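Local coordinates for ABM domain-containing protein (Caulobacter crescentus, PDB 3BM7) that is of unknown function but has a ferredoxin-like fold and is probably an antibiotic biosynthesis monooxygenase-type enzyme, at residues Ala34-Lys39 with Gly99-Gly104; Ala46-Asn51 with Leu56-Thr61; Leu60-Ser63 with Val69-Val72; Lys83-Gly86 with Tyr90-Ala93. All blocks are in the same frame, centred on the assembly; numbering follows the deposited sequence. Where two conformers were deposited one is given.

How the contacts relate
Reading from the N terminus, helix 34-51, after strand 21-29, is the first element to take part in the contacts. Its opening turns form contact 1 with residues 99-104, which closes the longest loop, and the other three contacts nest inside it. The last turns of the same helix meet strand 55-62 in contact 2, a short closure. That strand then pairs with strand 69-76 in contact 3, which begins on the residues where contact 2 ends and shares Leu-60 and Thr-61 with it. Contact 4 follows in series and folds helix 79-87 onto helix 89-98. Packing links neighbours: Phe-37 of contact 1 touches Leu-60, and Tyr-58 of contact 2 touches His-85 of contact 4.

Contact 1: residues Ala34-Lys39 with Gly99-Gly104; sequences AAEFEK and GPTMAG
Thr-101 is the first residue of 99-104 to meet helix 34-39, and it does so with two different atoms, an instance of how a small branched side chain can serve two neighbours on one helix. Its methyl CG2 lies against the carboxylate end of Glu-36, 3.6 Å from Glu-36 CD, and also touches CG of that extended chain; Glu-36 has two conformers, so this van der Waals contact is doubtful. The other branch, OG1, turns to Phe-37 and packs 3.6 Å from Phe-37 CB. With chi1 at 71°, OG1 sits between the backbone N and the carbonyl carbon, and it is hydrogen-bonded to Met-98 O one turn back.

Met-102, a selenomethionine, comes next. Its chain bends at chi2 and chi3, which carries the terminal CE to 3.6 Å from Phe-37 CE1 and 3.7 Å from Phe-37 CD1. Thr-101 OG1 and Met-102 CE thus both approach the phenylalanine ring obliquely.

The pairing closes the corner where the short 3-10 turn after helix 89-98 leads into strand 102-113. Phe-37 also packs on Leu-27 and Val-29 of strand 21-29 and meets the ring of Tyr-70, and Thr-101 and Met-102 rest on Val-29, so the start of helix 34-51 is set against the sheet.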
loop_
_atom_site.group_PDB
_atom_site.type_symbol
_atom_site.label_atom_id
_atom_site.label_comp_id
_atom_site.label_asym_id
_atom_site.label_seq_id
_atom_site.Cartn_x
_atom_site.Cartn_y
_atom_site.Cartn_z
ATOM N N ALA A 34 -2.928 -11.151 -18.538
ATOM C CA ALA A 34 -3.444 -10.189 -17.544
ATOM C C ALA A 34 -4.940 -10.285 -17.256
ATOM O O ALA A 34 -5.356 -10.213 -16.099
ATOM C CB ALA A 34 -3.095 -8.737 -17.965
ATOM N N ALA A 35 -5.768 -10.471 -18.288
ATOM C CA ALA A 35 -7.195 -10.613 -18.085
ATOM C C ALA A 35 -7.539 -11.806 -17.194
ATOM O O ALA A 35 -8.379 -11.723 -16.284
ATOM C CB ALA A 35 -7.914 -10.760 -19.472
ATOM N N GLU A 36 -6.890 -12.934 -17.479
ATOM C CA GLU A 36 -7.051 -14.159 -16.699
ATOM C C GLU A 36 -6.645 -13.916 -15.255
ATOM O O GLU A 36 -7.390 -14.206 -14.315
ATOM C CB GLU A 36 -6.182 -15.266 -17.323
ATOM C CG GLU A 36 -6.182 -16.636 -16.625
ATOM C CD GLU A 36 -5.351 -17.682 -17.385
ATOM O OE1 GLU A 36 -4.854 -17.377 -18.494
ATOM O OE2 GLU A 36 -5.195 -18.813 -16.881
ATOM N N PHE A 37 -5.452 -13.366 -15.098
ATOM C CA PHE A 37 -4.926 -13.038 -13.787
ATOM C C PHE A 37 -5.902 -12.124 -13.016
ATOM O O PHE A 37 -6.217 -12.405 -11.853
ATOM C CB PHE A 37 -3.556 -12.378 -13.883
ATOM C CG PHE A 37 -3.162 -11.671 -12.620
ATOM C CD1 PHE A 37 -2.746 -12.398 -11.518
ATOM C CD2 PHE A 37 -3.303 -10.292 -12.493
ATOM C CE1 PHE A 37 -2.393 -11.775 -10.370
ATOM C CE2 PHE A 37 -2.960 -9.668 -11.334
ATOM C CZ PHE A 37 -2.529 -10.396 -10.273
ATOM N N GLU A 38 -6.348 -11.031 -13.637
ATOM C CA GLU A 38 -7.213 -10.096 -12.915
ATOM C C GLU A 38 -8.536 -10.719 -12.474
ATOM O O GLU A 38 -9.028 -10.456 -11.380
ATOM C CB GLU A 38 -7.462 -8.790 -13.691
ATOM C CG GLU A 38 -6.192 -7.952 -13.838
ATOM C CD GLU A 38 -6.403 -6.629 -14.527
ATOM O OE1 GLU A 38 -7.573 -6.233 -14.682
ATOM O OE2 GLU A 38 -5.398 -6.007 -14.938
ATOM N N LYS A 39 -9.113 -11.564 -13.324
ATOM C CA LYS A 39 -10.345 -12.240 -12.934
ATOM C C LYS A 39 -10.174 -13.126 -11.716
ATOM O O LYS A 39 -10.998 -13.069 -10.799
ATOM C CB LYS A 39 -10.902 -13.061 -14.111
ATOM C CG LYS A 39 -12.247 -13.703 -13.787
ATOM N N GLY A 99 -0.818 -18.979 -10.612
ATOM C CA GLY A 99 0.558 -19.348 -10.904
ATOM C C GLY A 99 0.890 -19.378 -12.386
ATOM O O GLY A 99 1.873 -18.789 -12.790
ATOM N N PRO A 100 0.083 -20.087 -13.196
ATOM C CA PRO A 100 0.397 -20.185 -14.619
ATOM C C PRO A 100 0.372 -18.888 -15.391
ATOM O O PRO A 100 0.880 -18.862 -16.518
ATOM C CB PRO A 100 -0.666 -21.164 -15.160
ATOM C CG PRO A 100 -1.198 -21.846 -13.976
ATOM C CD PRO A 100 -1.065 -20.930 -12.826
ATOM N N THR A 101 -0.207 -17.819 -14.808
ATOM C CA THR A 101 -0.198 -16.502 -15.454
ATOM C C THR A 101 1.078 -15.707 -15.183
ATOM O O THR A 101 1.267 -14.643 -15.748
ATOM C CB THR A 101 -1.417 -15.612 -15.072
ATOM O OG1 THR A 101 -1.313 -15.176 -13.704
ATOM C CG2 THR A 101 -2.733 -16.347 -15.295
HETATM N N MSE A 102 1.895 -16.174 -14.239
HETATM C CA MSE A 102 3.033 -15.391 -13.788
HETATM C C MSE A 102 4.186 -15.370 -14.786
HETATM O O MSE A 102 4.425 -16.353 -15.495
HETATM C CB MSE A 102 3.523 -15.903 -12.431
HETATM C CG MSE A 102 2.510 -15.756 -11.342
HETATM SE SE MSE A 102 2.129 -13.880 -10.934
HETATM C CE MSE A 102 0.346 -14.047 -10.409
ATOM N N ALA A 103 4.888 -14.236 -14.841
ATOM C CA ALA A 103 6.082 -14.056 -15.681
ATOM C C ALA A 103 7.365 -14.216 -14.864
ATOM O O ALA A 103 8.414 -14.571 -15.404
ATOM C CB ALA A 103 6.041 -12.661 -16.352
ATOM N N GLY A 104 7.285 -13.975 -13.558
ATOM C CA GLY A 104 8.446 -13.987 -12.696
ATOM C C GLY A 104 8.059 -14.084 -11.245
ATOM O O GLY A 104 6.865 -13.976 -10.907
#

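Contact 2: residues Ala46-Asn51 with Leu56-Thr61; sequences AKVKAN and LVYQLT. With EDO (1,2-ethanediol), chain B.
Val-48 and Tyr-58 supply the apolar part of this contact, a compact example of a helix lying over the strand that follows it. Methyl CG1 of Val-48, held anti to the backbone N, stands over one face of the Tyr-58 ring in a CH-pi contact, 4.2 Å from the centroid and 18° off the ring normal. It is displaced toward the rim: Val-48 CG1 is 4.0 Å from Tyr-58 CG, and Val-48 CG2 is 4.1 Å from Tyr-58 CE2. The two side chains cross at about a right angle.

The polar part belongs to Lys-49. Its chain starts off beside the strand and bends at chi3, which brings NZ to 3.0 Å from the backbone Tyr-58 O; the hydrogen bond is weak. Of its methylenes, CE comes near Tyr-58 CB, at 4.2 Å.

Within the strand, Gln-59 NE2 donates to Leu-60 O at 3.0 Å in a nearly straight bond (173°) that lies in the amide plane and helps to set the amide's rotation; NE2 also has a weak hydrogen bond to Val-114 O of the second subunit. At the C-terminal end of helix 34-51 a 1,2-ethanediol, probably from the crystallisation liquor, donates through O1 to Ala-50 O.

Helix 46-51 and strand 56-61 run antiparallel, at 170°, with a closest axis approach of 9.1 Å. This is the layering of helix on sheet expected of a ferredoxin-like fold, in which Tyr-58 faces inward while Val-57, part of a classic beta bulge opposite Leu-75, packs on Val-57 of the second subunit.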
loop_
_atom_site.group_PDB
_atom_site.type_symbol
_atom_site.label_atom_id
_atom_site.label_comp_id
_atom_site.label_asym_id
_atom_site.label_seq_id
_atom_site.Cartn_x
_atom_site.Cartn_y
_atom_site.Cartn_z
ATOM N N ALA A 46 -12.614 -10.393 -3.412
ATOM C CA ALA A 46 -13.941 -10.334 -2.904
ATOM C C ALA A 46 -14.130 -11.323 -1.744
ATOM O O ALA A 46 -14.789 -10.994 -0.778
ATOM C CB ALA A 46 -14.960 -10.616 -4.047
ATOM N N LYS A 47 -13.582 -12.534 -1.852
ATOM C CA LYS A 47 -13.647 -13.526 -0.790
ATOM C C LYS A 47 -12.901 -13.084 0.482
ATOM O O LYS A 47 -13.407 -13.230 1.613
ATOM C CB LYS A 47 -13.161 -14.891 -1.300
ATOM C CG LYS A 47 -14.142 -15.492 -2.339
ATOM C CD LYS A 47 -13.643 -16.763 -3.013
ATOM C CE LYS A 47 -14.638 -17.184 -4.145
ATOM N NZ LYS A 47 -14.025 -18.099 -5.166
ATOM N N VAL A 48 -11.726 -12.540 0.257
ATOM C CA VAL A 48 -10.857 -12.049 1.355
ATOM C C VAL A 48 -11.645 -10.991 2.120
ATOM O O VAL A 48 -11.841 -11.092 3.347
ATOM C CB VAL A 48 -9.520 -11.522 0.857
ATOM C CG1 VAL A 48 -8.840 -10.771 1.996
ATOM C CG2 VAL A 48 -8.645 -12.659 0.358
ATOM N N LYS A 49 -12.099 -9.968 1.392
ATOM C CA LYS A 49 -12.879 -8.881 2.056
ATOM C C LYS A 49 -14.184 -9.305 2.726
ATOM O O LYS A 49 -14.563 -8.824 3.818
ATOM C CB LYS A 49 -13.092 -7.718 1.086
ATOM C CG LYS A 49 -11.786 -7.131 0.665
ATOM C CD LYS A 49 -11.931 -5.917 -0.217
ATOM C CE LYS A 49 -11.079 -6.029 -1.438
ATOM N NZ LYS A 49 -10.962 -4.723 -2.114
ATOM N N ALA A 50 -14.898 -10.244 2.118
ATOM C CA ALA A 50 -16.077 -10.689 2.665
ATOM C C ALA A 50 -15.894 -11.592 3.874
ATOM O O ALA A 50 -16.757 -11.591 4.748
ATOM C CB ALA A 50 -16.904 -11.468 1.563
ATOM N N ASN A 51 -14.849 -12.417 3.892
ATOM C CA ASN A 51 -14.683 -13.478 4.880
ATOM C C ASN A 51 -13.748 -13.203 6.042
ATOM O O ASN A 51 -13.837 -13.888 7.065
ATOM C CB ASN A 51 -14.220 -14.772 4.196
ATOM C CG ASN A 51 -15.207 -15.279 3.189
ATOM O OD1 ASN A 51 -16.422 -15.182 3.390
ATOM N ND2 ASN A 51 -14.712 -15.884 2.119
ATOM N N LEU A 56 -7.925 -5.566 6.627
ATOM C CA LEU A 56 -8.383 -4.188 6.610
ATOM C C LEU A 56 -8.318 -3.524 5.227
ATOM O O LEU A 56 -9.183 -2.700 4.897
ATOM C CB LEU A 56 -7.594 -3.353 7.625
ATOM C CG LEU A 56 -7.571 -3.897 9.062
ATOM C CD1 LEU A 56 -6.752 -2.994 9.959
ATOM C CD2 LEU A 56 -8.999 -4.038 9.588
ATOM N N VAL A 57 -7.334 -3.916 4.450
ATOM C CA VAL A 57 -7.110 -3.434 3.075
ATOM C C VAL A 57 -6.627 -4.598 2.224
ATOM O O VAL A 57 -5.718 -5.348 2.631
ATOM C CB VAL A 57 -6.086 -2.290 3.042
ATOM C CG1 VAL A 57 -5.867 -1.782 1.572
ATOM C CG2 VAL A 57 -6.534 -1.154 3.991
ATOM N N TYR A 58 -7.173 -4.733 1.017
ATOM C CA TYR A 58 -6.725 -5.732 0.099
ATOM C C TYR A 58 -6.987 -5.234 -1.306
ATOM O O TYR A 58 -8.030 -5.505 -1.887
ATOM C CB TYR A 58 -7.445 -7.069 0.368
ATOM C CG TYR A 58 -6.732 -8.243 -0.195
ATOM C CD1 TYR A 58 -5.600 -8.764 0.388
ATOM C CD2 TYR A 58 -7.198 -8.867 -1.366
ATOM C CE1 TYR A 58 -4.925 -9.856 -0.148
ATOM C CE2 TYR A 58 -6.540 -9.925 -1.911
ATOM C CZ TYR A 58 -5.441 -10.466 -1.309
ATOM O OH TYR A 58 -4.763 -11.528 -1.844
ATOM N N GLN A 59 -6.052 -4.490 -1.860
ATOM C CA GLN A 59 -6.318 -3.688 -3.046
ATOM C C GLN A 59 -5.277 -3.984 -4.122
ATOM O O GLN A 59 -4.055 -3.610 -4.062
ATOM C CB GLN A 59 -6.295 -2.196 -2.714
ATOM C CG GLN A 59 -6.588 -1.352 -3.939
ATOM C CD GLN A 59 -7.990 -1.605 -4.448
ATOM O OE1 GLN A 59 -9.000 -1.393 -3.725
ATOM N NE2 GLN A 59 -8.088 -2.066 -5.698
ATOM N N LEU A 60 -5.736 -4.644 -5.200
ATOM C CA LEU A 60 -4.927 -4.823 -6.369
ATOM C C LEU A 60 -4.742 -3.494 -7.101
ATOM O O LEU A 60 -5.699 -2.756 -7.300
ATOM C CB LEU A 60 -5.624 -5.786 -7.339
ATOM C CG LEU A 60 -4.792 -6.219 -8.539
ATOM C CD1 LEU A 60 -3.524 -7.010 -8.197
ATOM C CD2 LEU A 60 -5.730 -7.038 -9.512
ATOM N N THR A 61 -3.523 -3.228 -7.500
ATOM C CA THR A 61 -3.184 -2.067 -8.352
ATOM C C THR A 61 -2.257 -2.438 -9.474
ATOM O O THR A 61 -1.517 -3.427 -9.387
ATOM C CB THR A 61 -2.506 -0.913 -7.511
ATOM O OG1 THR A 61 -1.121 -1.227 -7.269
ATOM C CG2 THR A 61 -3.310 -0.623 -6.208
HETATM C C1 EDO B . -16.045 -10.215 7.869
HETATM O O1 EDO B . -16.007 -11.546 7.358
HETATM C C2 EDO B . -15.406 -9.284 6.852
HETATM O O2 EDO B . -15.589 -7.932 7.272
#

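Contact 3: residues Leu60-Ser63 with Val69-Val72; sequences LTRS and VYKV. With EDO (1,2-ethanediol), chain C.
The Tyr-70 ring and the Arg-62 chain run side by side and point the same way, ring and guanidinium planes 62° apart, with Arg-62 CG 3.6 Å from Tyr-70 CE2. That approach to the ring is oblique, as is that of Leu-60 CD1, which packs 3.8 Å from Tyr-70 CD2 and also touches Val-72 CG2. Over one ring face, offset toward the rim, lies O2 of a 1,2-ethanediol, probably from the crystallisation liquor, 3.2 Å above the plane. The same O2 is 3.2 Å from Arg-62 CD, and lies near the guanidinium plane, at its edge, only at a distance. Both polar ends are gathered by Glu-38, which forms a salt bridge with Arg-62 NE and a hydrogen bond with Tyr-70 OH.

The strands form an antiparallel beta hairpin within the sheet of this ferredoxin-like fold, and illustrate how the two faces of a sheet are used at once: Leu-60, Arg-62, Tyr-70 and Val-72 face helix 34-51, while Thr-61 and Lys-71 lie on the other face. Leu-60 with Val-72 and Arg-62 with Tyr-70 are non-hydrogen-bonded pairs; Thr-61 with Lys-71 is a hydrogen-bonded one.

In that pair Thr-61 N and OG1 both donate to Lys-71 O. The hydroxyl bond, 2.7 Å from Thr-61 OG1 to Lys-71 O, lies in the carbonyl plane on a lone pair, whereas N comes from above it. With chi1 at 79°, OG1 is turned toward that carbonyl. Lys-71 N returns a bond to Thr-61 O. Lys-71 NZ forms a salt bridge with Glu-109 of the second subunit, and a strand of that subunit pairs antiparallel with Thr-61 and Arg-62.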
loop_
_atom_site.group_PDB
_atom_site.type_symbol
_atom_site.label_atom_id
_atom_site.label_comp_id
_atom_site.label_asym_id
_atom_site.label_seq_id
_atom_site.Cartn_x
_atom_site.Cartn_y
_atom_site.Cartn_z
ATOM N N LEU A 60 -5.736 -4.644 -5.200
ATOM C CA LEU A 60 -4.927 -4.823 -6.369
ATOM C C LEU A 60 -4.742 -3.494 -7.101
ATOM O O LEU A 60 -5.699 -2.756 -7.300
ATOM C CB LEU A 60 -5.624 -5.786 -7.339
ATOM C CG LEU A 60 -4.792 -6.219 -8.539
ATOM C CD1 LEU A 60 -3.524 -7.010 -8.197
ATOM C CD2 LEU A 60 -5.730 -7.038 -9.512
ATOM N N THR A 61 -3.523 -3.228 -7.500
ATOM C CA THR A 61 -3.184 -2.067 -8.352
ATOM C C THR A 61 -2.257 -2.438 -9.474
ATOM O O THR A 61 -1.517 -3.427 -9.387
ATOM C CB THR A 61 -2.506 -0.913 -7.511
ATOM O OG1 THR A 61 -1.121 -1.227 -7.269
ATOM C CG2 THR A 61 -3.310 -0.623 -6.208
ATOM N N ARG A 62 -2.274 -1.639 -10.552
ATOM C CA ARG A 62 -1.400 -1.855 -11.691
ATOM C C ARG A 62 -0.288 -0.817 -11.723
ATOM O O ARG A 62 -0.573 0.374 -11.540
ATOM C CB ARG A 62 -2.190 -1.666 -13.001
ATOM C CG ARG A 62 -3.412 -2.509 -13.143
ATOM C CD ARG A 62 -3.836 -2.604 -14.656
ATOM N NE ARG A 62 -5.163 -3.201 -14.809
ATOM C CZ ARG A 62 -6.310 -2.546 -14.726
ATOM N NH1 ARG A 62 -6.343 -1.223 -14.558
ATOM N NH2 ARG A 62 -7.447 -3.221 -14.845
ATOM N N SER A 63 0.922 -1.258 -12.050
ATOM C CA SER A 63 2.005 -0.347 -12.359
ATOM C C SER A 63 1.672 0.513 -13.551
ATOM O O SER A 63 1.014 0.064 -14.482
ATOM C CB SER A 63 3.289 -1.116 -12.593
ATOM O OG SER A 63 4.352 -0.270 -13.023
ATOM N N VAL A 69 3.141 -5.637 -14.407
ATOM C CA VAL A 69 3.452 -5.567 -12.987
ATOM C C VAL A 69 2.253 -5.050 -12.217
ATOM O O VAL A 69 1.615 -4.045 -12.605
ATOM C CB VAL A 69 4.741 -4.758 -12.701
ATOM C CG1 VAL A 69 4.892 -4.523 -11.157
ATOM C CG2 VAL A 69 5.950 -5.517 -13.293
ATOM N N TYR A 70 1.938 -5.725 -11.098
ATOM C CA TYR A 70 0.874 -5.341 -10.204
ATOM C C TYR A 70 1.458 -5.199 -8.798
ATOM O O TYR A 70 2.455 -5.829 -8.493
ATOM C CB TYR A 70 -0.209 -6.397 -10.162
ATOM C CG TYR A 70 -0.968 -6.536 -11.447
ATOM C CD1 TYR A 70 -0.423 -7.281 -12.486
ATOM C CD2 TYR A 70 -2.235 -5.973 -11.596
ATOM C CE1 TYR A 70 -1.106 -7.398 -13.688
ATOM C CE2 TYR A 70 -2.933 -6.105 -12.794
ATOM C CZ TYR A 70 -2.368 -6.841 -13.807
ATOM O OH TYR A 70 -3.038 -6.984 -15.021
ATOM N N LYS A 71 0.904 -4.302 -8.022
ATOM C CA LYS A 71 1.248 -4.209 -6.607
ATOM C C LYS A 71 -0.036 -4.347 -5.811
ATOM O O LYS A 71 -1.057 -3.585 -5.953
ATOM C CB LYS A 71 1.989 -2.923 -6.262
ATOM C CG LYS A 71 3.270 -2.856 -6.996
ATOM C CD LYS A 71 4.260 -1.805 -6.501
ATOM C CE LYS A 71 5.532 -1.898 -7.315
ATOM N NZ LYS A 71 6.578 -0.974 -6.792
ATOM N N VAL A 72 -0.071 -5.325 -4.896
ATOM C CA VAL A 72 -1.197 -5.462 -4.016
ATOM C C VAL A 72 -0.880 -4.697 -2.738
ATOM O O VAL A 72 0.141 -4.940 -2.125
ATOM C CB VAL A 72 -1.537 -6.936 -3.629
ATOM C CG1 VAL A 72 -2.939 -7.023 -3.010
ATOM C CG2 VAL A 72 -1.401 -7.883 -4.843
HETATM C C1 EDO C . 1.019 -2.874 -15.021
HETATM O O1 EDO C . 1.133 -2.053 -16.172
HETATM C C2 EDO C . 0.341 -4.185 -15.318
HETATM O O2 EDO C . -1.017 -4.134 -14.950
#

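Contact 4: residues Lys83-Gly86 with Tyr90-Ala93; sequences KHHG and YFKA
His-85 and Phe-91 form the aromatic part of this contact, a case in which two rings pack without adopting either classic stacking geometry. Their centroids are 4.9 Å apart and the planes stand at 61°, with the two side chains crossing at about a right angle. The imidazole leads with NE2, 3.5 Å from Phe-91 CE1. Both residues hold CG anti to the backbone N (chi1 175° for His-85), which swings each ring toward the other helix.

Backbone packing adds to this. Gly-86 CA lies over one face of the Phe-91 ring, 4.0 Å above the plane and toward the rim, and Gly-86 O comes within 3.5 Å of Phe-91 CD2.

The polar link is indirect: a water joins His-84 NE2 to Tyr-90 OH, at 2.8 Å from each of these two atoms, and lies in the plane of the imidazole at its edge. It donates to the tyrosine oxygen.

The two short helices 79-87 and 89-98 are thereby folded against each other above the sheet. Glu-52, immediately after helix 34-51, ties the group to that helix, accepting from His-85 ND1 and bonding Tyr-90 OH, while His-85 also meets the rings of Tyr-58 and Tyr-76 on strands 55-62 and 69-76.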
loop_
_atom_site.group_PDB
_atom_site.type_symbol
_atom_site.label_atom_id
_atom_site.label_comp_id
_atom_site.label_asym_id
_atom_site.label_seq_id
_atom_site.Cartn_x
_atom_site.Cartn_y
_atom_site.Cartn_z
ATOM N N LYS A 83 -1.648 -14.796 9.352
ATOM C CA LYS A 83 -1.492 -16.246 9.358
ATOM C C LYS A 83 -2.757 -16.929 8.840
ATOM O O LYS A 83 -2.704 -17.848 8.032
ATOM C CB LYS A 83 -1.184 -16.749 10.769
ATOM C CG LYS A 83 -0.744 -18.203 10.842
ATOM C CD LYS A 83 -0.461 -18.607 12.285
ATOM N N HIS A 84 -3.911 -16.461 9.299
ATOM C CA HIS A 84 -5.169 -17.022 8.829
ATOM C C HIS A 84 -5.307 -16.824 7.309
ATOM O O HIS A 84 -5.672 -17.741 6.568
ATOM C CB HIS A 84 -6.349 -16.370 9.549
ATOM C CG HIS A 84 -7.671 -16.763 8.977
ATOM N ND1 HIS A 84 -8.271 -17.972 9.253
ATOM C CD2 HIS A 84 -8.490 -16.121 8.109
ATOM C CE1 HIS A 84 -9.410 -18.054 8.585
ATOM N NE2 HIS A 84 -9.567 -16.946 7.884
ATOM N N HIS A 85 -5.030 -15.607 6.869
ATOM C CA HIS A 85 -5.177 -15.227 5.470
ATOM C C HIS A 85 -4.449 -16.188 4.554
ATOM O O HIS A 85 -4.996 -16.646 3.552
ATOM C CB HIS A 85 -4.611 -13.822 5.262
ATOM C CG HIS A 85 -4.608 -13.387 3.845
ATOM N ND1 HIS A 85 -5.761 -12.994 3.194
ATOM C CD2 HIS A 85 -3.604 -13.284 2.941
ATOM C CE1 HIS A 85 -5.453 -12.650 1.952
ATOM N NE2 HIS A 85 -4.161 -12.848 1.759
ATOM N N GLY A 86 -3.209 -16.504 4.911
ATOM C CA GLY A 86 -2.334 -17.276 4.035
ATOM C C GLY A 86 -2.681 -18.748 3.936
ATOM O O GLY A 86 -2.167 -19.467 3.073
ATOM N N TYR A 90 -9.580 -20.955 -0.190
ATOM C CA TYR A 90 -9.747 -20.074 -1.336
ATOM C C TYR A 90 -8.471 -19.325 -1.704
ATOM O O TYR A 90 -8.230 -19.083 -2.875
ATOM C CB TYR A 90 -10.978 -19.152 -1.171
ATOM C CG TYR A 90 -10.980 -18.277 0.056
ATOM C CD1 TYR A 90 -10.375 -17.029 0.045
ATOM C CD2 TYR A 90 -11.629 -18.677 1.216
ATOM C CE1 TYR A 90 -10.373 -16.231 1.193
ATOM C CE2 TYR A 90 -11.657 -17.879 2.345
ATOM C CZ TYR A 90 -11.043 -16.656 2.323
ATOM O OH TYR A 90 -11.069 -15.874 3.464
ATOM N N PHE A 91 -7.657 -18.958 -0.727
ATOM C CA PHE A 91 -6.343 -18.384 -1.030
ATOM C C PHE A 91 -5.452 -19.398 -1.770
ATOM O O PHE A 91 -4.836 -19.084 -2.789
ATOM C CB PHE A 91 -5.643 -17.889 0.238
ATOM C CG PHE A 91 -4.340 -17.251 0.003
ATOM C CD1 PHE A 91 -4.249 -15.899 -0.276
ATOM C CD2 PHE A 91 -3.175 -17.991 0.100
ATOM C CE1 PHE A 91 -3.026 -15.295 -0.491
ATOM C CE2 PHE A 91 -1.952 -17.393 -0.098
ATOM C CZ PHE A 91 -1.870 -16.044 -0.388
ATOM N N LYS A 92 -5.421 -20.624 -1.258
ATOM C CA LYS A 92 -4.640 -21.676 -1.885
ATOM C C LYS A 92 -5.126 -22.006 -3.304
ATOM O O LYS A 92 -4.286 -22.146 -4.210
ATOM C CB LYS A 92 -4.586 -22.904 -0.973
ATOM C CG LYS A 92 -3.787 -22.657 0.321
ATOM C CD LYS A 92 -3.653 -23.875 1.214
ATOM C CE LYS A 92 -4.968 -24.417 1.710
ATOM N NZ LYS A 92 -4.797 -25.680 2.478
ATOM N N ALA A 93 -6.433 -22.082 -3.506
ATOM C CA ALA A 93 -7.020 -22.374 -4.808
ATOM C C ALA A 93 -6.685 -21.228 -5.760
ATOM O O ALA A 93 -6.336 -21.452 -6.923
ATOM C CB ALA A 93 -8.533 -22.574 -4.706
HETATM O O HOH W 1 -11.651 -16.935 5.980
#